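Local coordinates for Slr0280 protein (Synechocystis sp., PDB 5H3K) that is of unknown function but carries a phosphodiester glycosidase (NAGPA) family domain and so may act on glycosidic phosphodiester bonds, at residues A529-I534 with A554-G559; L544-N549 with S580-A585. All coordinates share one frame; numbering follows the deposited sequence.

Contact 1 (A529-I534 with A554-G559)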
loop_
_atom_site.group_PDB
_atom_site.type_symbol
_atom_site.label_atom_id
_atom_site.label_comp_id
_atom_site.label_asym_id
_atom_site.label_seq_id
_atom_site.Cartn_x
_atom_site.Cartn_y
_atom_site.Cartn_z
ATOM N N ALA A 529 8.132 -9.293 -12.609
ATOM C CA ALA A 529 7.164 -9.260 -11.511
ATOM C C ALA A 529 6.361 -7.970 -11.437
ATOM O O ALA A 529 6.714 -6.978 -12.082
ATOM C CB ALA A 529 7.894 -9.489 -10.170
ATOM N N SER A 530 5.299 -7.986 -10.627
ATOM C CA SER A 530 4.640 -6.753 -10.205
ATOM C C SER A 530 5.696 -5.897 -9.518
ATOM O O SER A 530 6.618 -6.427 -8.887
ATOM C CB SER A 530 3.493 -7.038 -9.232
ATOM O OG SER A 530 2.510 -7.860 -9.851
ATOM N N ARG A 531 5.586 -4.579 -9.665
ATOM C CA ARG A 531 6.541 -3.648 -9.045
ATOM C C ARG A 531 5.872 -2.471 -8.330
ATOM O O ARG A 531 4.780 -2.022 -8.709
ATOM C CB ARG A 531 7.523 -3.100 -10.091
ATOM C CG ARG A 531 8.254 -4.165 -10.916
ATOM C CD ARG A 531 9.329 -4.896 -10.092
ATOM N NE ARG A 531 9.958 -5.913 -10.931
ATOM C CZ ARG A 531 10.867 -6.788 -10.521
ATOM N NH1 ARG A 531 11.298 -6.778 -9.264
ATOM N NH2 ARG A 531 11.349 -7.678 -11.390
ATOM N N SER A 532 6.534 -1.993 -7.281
ATOM C CA SER A 532 6.124 -0.778 -6.575
ATOM C C SER A 532 7.302 0.186 -6.563
ATOM O O SER A 532 8.459 -0.232 -6.533
ATOM C CB SER A 532 5.713 -1.083 -5.125
ATOM O OG SER A 532 4.543 -1.879 -5.078
ATOM N N ALA A 533 7.023 1.484 -6.587
ATOM C CA ALA A 533 8.089 2.468 -6.466
ATOM C C ALA A 533 7.597 3.730 -5.800
ATOM O O ALA A 533 6.391 4.020 -5.788
ATOM C CB ALA A 533 8.719 2.799 -7.843
ATOM N N ILE A 534 8.543 4.478 -5.245
ATOM C CA ILE A 534 8.300 5.858 -4.863
ATOM C C ILE A 534 9.293 6.730 -5.619
ATOM O O ILE A 534 10.490 6.410 -5.691
ATOM C CB ILE A 534 8.377 6.100 -3.334
ATOM C CG1 ILE A 534 8.122 7.581 -3.024
ATOM C CG2 ILE A 534 9.722 5.622 -2.754
ATOM C CD1 ILE A 534 7.784 7.831 -1.582
ATOM N N ALA A 554 4.497 -10.699 -19.312
ATOM C CA ALA A 554 4.848 -10.769 -17.897
ATOM C C ALA A 554 4.973 -9.392 -17.234
ATOM O O ALA A 554 4.840 -8.344 -17.889
ATOM C CB ALA A 554 6.132 -11.565 -17.718
ATOM N N GLY A 555 5.228 -9.404 -15.925
ATOM C CA GLY A 555 5.512 -8.178 -15.191
ATOM C C GLY A 555 6.874 -7.645 -15.612
ATOM O O GLY A 555 7.599 -8.299 -16.364
ATOM N N ALA A 556 7.224 -6.454 -15.141
ATOM C CA ALA A 556 8.457 -5.801 -15.578
ATOM C C ALA A 556 9.688 -6.399 -14.918
ATOM O O ALA A 556 9.632 -6.821 -13.770
ATOM C CB ALA A 556 8.395 -4.298 -15.292
ATOM N N SER A 557 10.802 -6.430 -15.653
ATOM C CA SER A 557 12.115 -6.630 -15.061
ATOM C C SER A 557 12.505 -5.331 -14.371
ATOM O O SER A 557 11.826 -4.320 -14.536
ATOM C CB SER A 557 13.155 -6.961 -16.136
ATOM O OG SER A 557 13.377 -5.837 -16.977
ATOM N N LEU A 558 13.588 -5.348 -13.596
ATOM C CA LEU A 558 14.054 -4.115 -12.942
ATOM C C LEU A 558 14.409 -3.018 -13.961
ATOM O O LEU A 558 14.091 -1.840 -13.757
ATOM C CB LEU A 558 15.246 -4.389 -12.012
ATOM C CG LEU A 558 14.995 -5.248 -10.770
ATOM C CD1 LEU A 558 16.341 -5.655 -10.160
ATOM C CD2 LEU A 558 14.137 -4.497 -9.755
ATOM N N GLY A 559 15.071 -3.396 -15.053
ATOM C CA GLY A 559 15.418 -2.434 -16.085
ATOM C C GLY A 559 14.206 -1.836 -16.775
ATOM O O GLY A 559 14.156 -0.626 -17.053
#

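Contact 2 (L544-N549 with S580-A585)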
loop_
_atom_site.group_PDB
_atom_site.type_symbol
_atom_site.label_atom_id
_atom_site.label_comp_id
_atom_site.label_asym_id
_atom_site.label_seq_id
_atom_site.Cartn_x
_atom_site.Cartn_y
_atom_site.Cartn_z
ATOM N N LEU A 544 3.682 7.692 -6.222
ATOM C CA LEU A 544 3.630 6.305 -5.780
ATOM C C LEU A 544 3.156 5.503 -6.984
ATOM O O LEU A 544 2.150 5.859 -7.620
ATOM C CB LEU A 544 2.664 6.145 -4.608
ATOM C CG LEU A 544 2.858 7.088 -3.417
ATOM C CD1 LEU A 544 1.867 6.743 -2.312
ATOM C CD2 LEU A 544 4.274 7.015 -2.872
ATOM N N VAL A 545 3.861 4.419 -7.304
ATOM C CA VAL A 545 3.640 3.693 -8.561
ATOM C C VAL A 545 3.475 2.190 -8.348
ATOM O O VAL A 545 4.285 1.570 -7.659
ATOM C CB VAL A 545 4.859 3.880 -9.500
ATOM C CG1 VAL A 545 4.613 3.187 -10.849
ATOM C CG2 VAL A 545 5.168 5.357 -9.690
ATOM N N ALA A 546 2.428 1.612 -8.934
ATOM C CA ALA A 546 2.216 0.158 -8.929
ATOM C C ALA A 546 1.995 -0.320 -10.358
ATOM O O ALA A 546 1.107 0.193 -11.054
ATOM C CB ALA A 546 0.994 -0.215 -8.058
ATOM N N SER A 547 2.786 -1.297 -10.792
ATOM C CA SER A 547 2.647 -1.886 -12.121
ATOM C C SER A 547 2.482 -3.394 -12.013
ATOM O O SER A 547 3.024 -4.031 -11.112
ATOM C CB SER A 547 3.845 -1.555 -13.009
ATOM O OG SER A 547 5.010 -2.208 -12.539
ATOM N N HIS A 548 1.739 -3.982 -12.939
ATOM C CA HIS A 548 1.614 -5.440 -12.933
ATOM C C HIS A 548 2.057 -6.031 -14.265
ATOM O O HIS A 548 3.145 -5.695 -14.737
ATOM C CB HIS A 548 0.218 -5.854 -12.456
ATOM C CG HIS A 548 -0.061 -5.417 -11.043
ATOM N ND1 HIS A 548 0.409 -6.117 -9.955
ATOM C CD2 HIS A 548 -0.709 -4.335 -10.555
ATOM C CE1 HIS A 548 0.038 -5.493 -8.843
ATOM N NE2 HIS A 548 -0.637 -4.412 -9.177
ATOM N N ASN A 549 1.270 -6.916 -14.865
ATOM C CA ASN A 549 1.699 -7.541 -16.120
ATOM C C ASN A 549 1.521 -6.600 -17.290
ATOM O O ASN A 549 0.545 -5.834 -17.338
ATOM C CB ASN A 549 0.889 -8.813 -16.400
ATOM C CG ASN A 549 1.201 -9.926 -15.421
ATOM O OD1 ASN A 549 1.934 -10.860 -15.740
ATOM N ND2 ASN A 549 0.648 -9.830 -14.221
ATOM N N SER A 580 3.752 -10.129 -5.105
ATOM C CA SER A 580 2.463 -10.142 -4.405
ATOM C C SER A 580 2.390 -9.054 -3.326
ATOM O O SER A 580 1.310 -8.715 -2.847
ATOM C CB SER A 580 2.217 -11.516 -3.773
ATOM O OG SER A 580 3.250 -11.823 -2.854
ATOM N N SER A 581 3.533 -8.502 -2.938
ATOM C CA SER A 581 3.511 -7.391 -1.985
ATOM C C SER A 581 2.960 -6.103 -2.598
ATOM O O SER A 581 2.418 -5.267 -1.878
ATOM C CB SER A 581 4.901 -7.111 -1.422
ATOM O OG SER A 581 5.395 -8.232 -0.710
ATOM N N THR A 582 3.087 -5.944 -3.913
ATOM C CA THR A 582 2.670 -4.684 -4.546
ATOM C C THR A 582 1.195 -4.404 -4.273
ATOM O O THR A 582 0.342 -5.228 -4.566
ATOM C CB THR A 582 2.946 -4.671 -6.064
ATOM O OG1 THR A 582 4.366 -4.636 -6.284
ATOM C CG2 THR A 582 2.321 -3.421 -6.711
ATOM N N SER A 583 0.908 -3.229 -3.715
ATOM C CA SER A 583 -0.462 -2.822 -3.419
ATOM C C SER A 583 -0.495 -1.327 -3.101
ATOM O O SER A 583 0.371 -0.805 -2.393
ATOM C CB SER A 583 -1.032 -3.673 -2.273
ATOM O OG SER A 583 -0.005 -3.981 -1.327
ATOM N N LEU A 584 -1.488 -0.647 -3.651
ATOM C CA LEU A 584 -1.588 0.807 -3.552
ATOM C C LEU A 584 -3.016 1.133 -3.148
ATOM O O LEU A 584 -3.954 0.799 -3.879
ATOM C CB LEU A 584 -1.257 1.433 -4.915
ATOM C CG LEU A 584 -1.466 2.930 -5.150
ATOM C CD1 LEU A 584 -0.734 3.717 -4.082
ATOM C CD2 LEU A 584 -0.961 3.303 -6.541
ATOM N N ALA A 585 -3.186 1.765 -1.979
ATOM C CA ALA A 585 -4.526 2.025 -1.438
ATOM C C ALA A 585 -4.835 3.514 -1.441
ATOM O O ALA A 585 -3.978 4.333 -1.109
ATOM C CB ALA A 585 -4.682 1.455 -0.009
#

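Contact 1 (A529-I534 with A554-G559)
R531, at the start of strand 531-536, reaches across to the loop leading into helix 558-567 and takes hold of the carbonyl oxygen of A556. From CB the chain runs to CG, which sits beside the backbone N (chi1 -53°) and lies 4.4 Å from the methyl CB of A556. The chain bends at chi2, and CD runs past A556 O at 4.2 Å. NE donates to A556 O at 3.0 Å, and NH2 donates to the same oxygen at 3.1 Å, so the guanidinium meets its acceptor side-on, with A556 O in its plane. The NH2 bond uses a lone pair of the carbonyl, while NE comes from above the carbonyl plane. NH1, at the far corner, meets CD2 of L558 at 3.7 Å; L558 lies over one face of the group, and CB of A529 lies over the opposite one. A529 N adds a third, nearly straight bond to A556 O, also 3.1 Å long, with an N-H...O angle of 165°. A leucine in place of R531 would probably leave A556 O with only the A529 amide of its three donors here, and L558 CD2 without the flat group it packs on. The three donors pin the residue just ahead of S557, the N-cap of the helix, to the start of the strand, and the positive charge is likely to polarise the A556 peptide.

Contact 2 (L544-N549 with S580-A585)
The contact belongs to the core of the phosphodiester glycosidase family region, where strand 542-547 of a large antiparallel sheet faces the segment that leaves a 3-10 turn and enters strand 584-586 of another sheet. Across it the meeting is apolar, with T582 and L584 on one side against L544, A546 and H548 on the other. The methyl CG2 of T582 is the meeting point of the contact. It lies anti to the backbone N, which directs the methyl at strand 542-547, where it touches CB of A546 at 3.7 Å. The same methyl meets the H548 imidazole, with CE1 of H548 3.7 Å from CG2 of T582; the two side chains come from opposite directions, and the methyl approaches the ring obliquely. Further along, CB of L584 rests 4.2 Å from CB of A546. The branch of L584 extends the packing: its CG is anti to the backbone N (chi1 172°), CD1 lies 4.2 Å from CB of L544, and CD2 comes equally near the carbonyl oxygen of L544. On the turn side, OG of S583 donates to O of S581 at 2.8 Å, a side-chain-to-backbone bond that spans T582.

The polar atoms of H548 and T582 are satisfied by partners outside the two segments. H548 ND1 is hydrogen-bonded to S530 and NE2 to D592, which together fix the rotation of the ring, while OG1 of T582 bonds to S532. D592 also accepts from the L584 backbone N, so one carboxylate ties both segments from outside. The methyl of T582 is therefore held between an alanine and an imidazole whose two nitrogens are both hydrogen-bonded, an apolar seam with its polar groups anchored around it.

Following the chain from the N terminus, strand 531-536 comes first, then strand 542-547, its antiparallel neighbour in the same sheet, then the loop and helix 558-567, and last the turn into strand 584-586. Contact 1 closes the loop from 529-534 to 554-559, contact 2 the one from 544-549 to 580-585. Since 544-549 falls inside the first loop and 580-585 beyond it, the two cross rather than nest. Their centres are about 9 Å apart, and they touch directly: A533 N lies 2.9 Å from V545 O, a probable hydrogen bond. Contact 1 joins the loop and first turn of helix 558-567 to strand 531-536, and contact 2 joins that sheet to a second one.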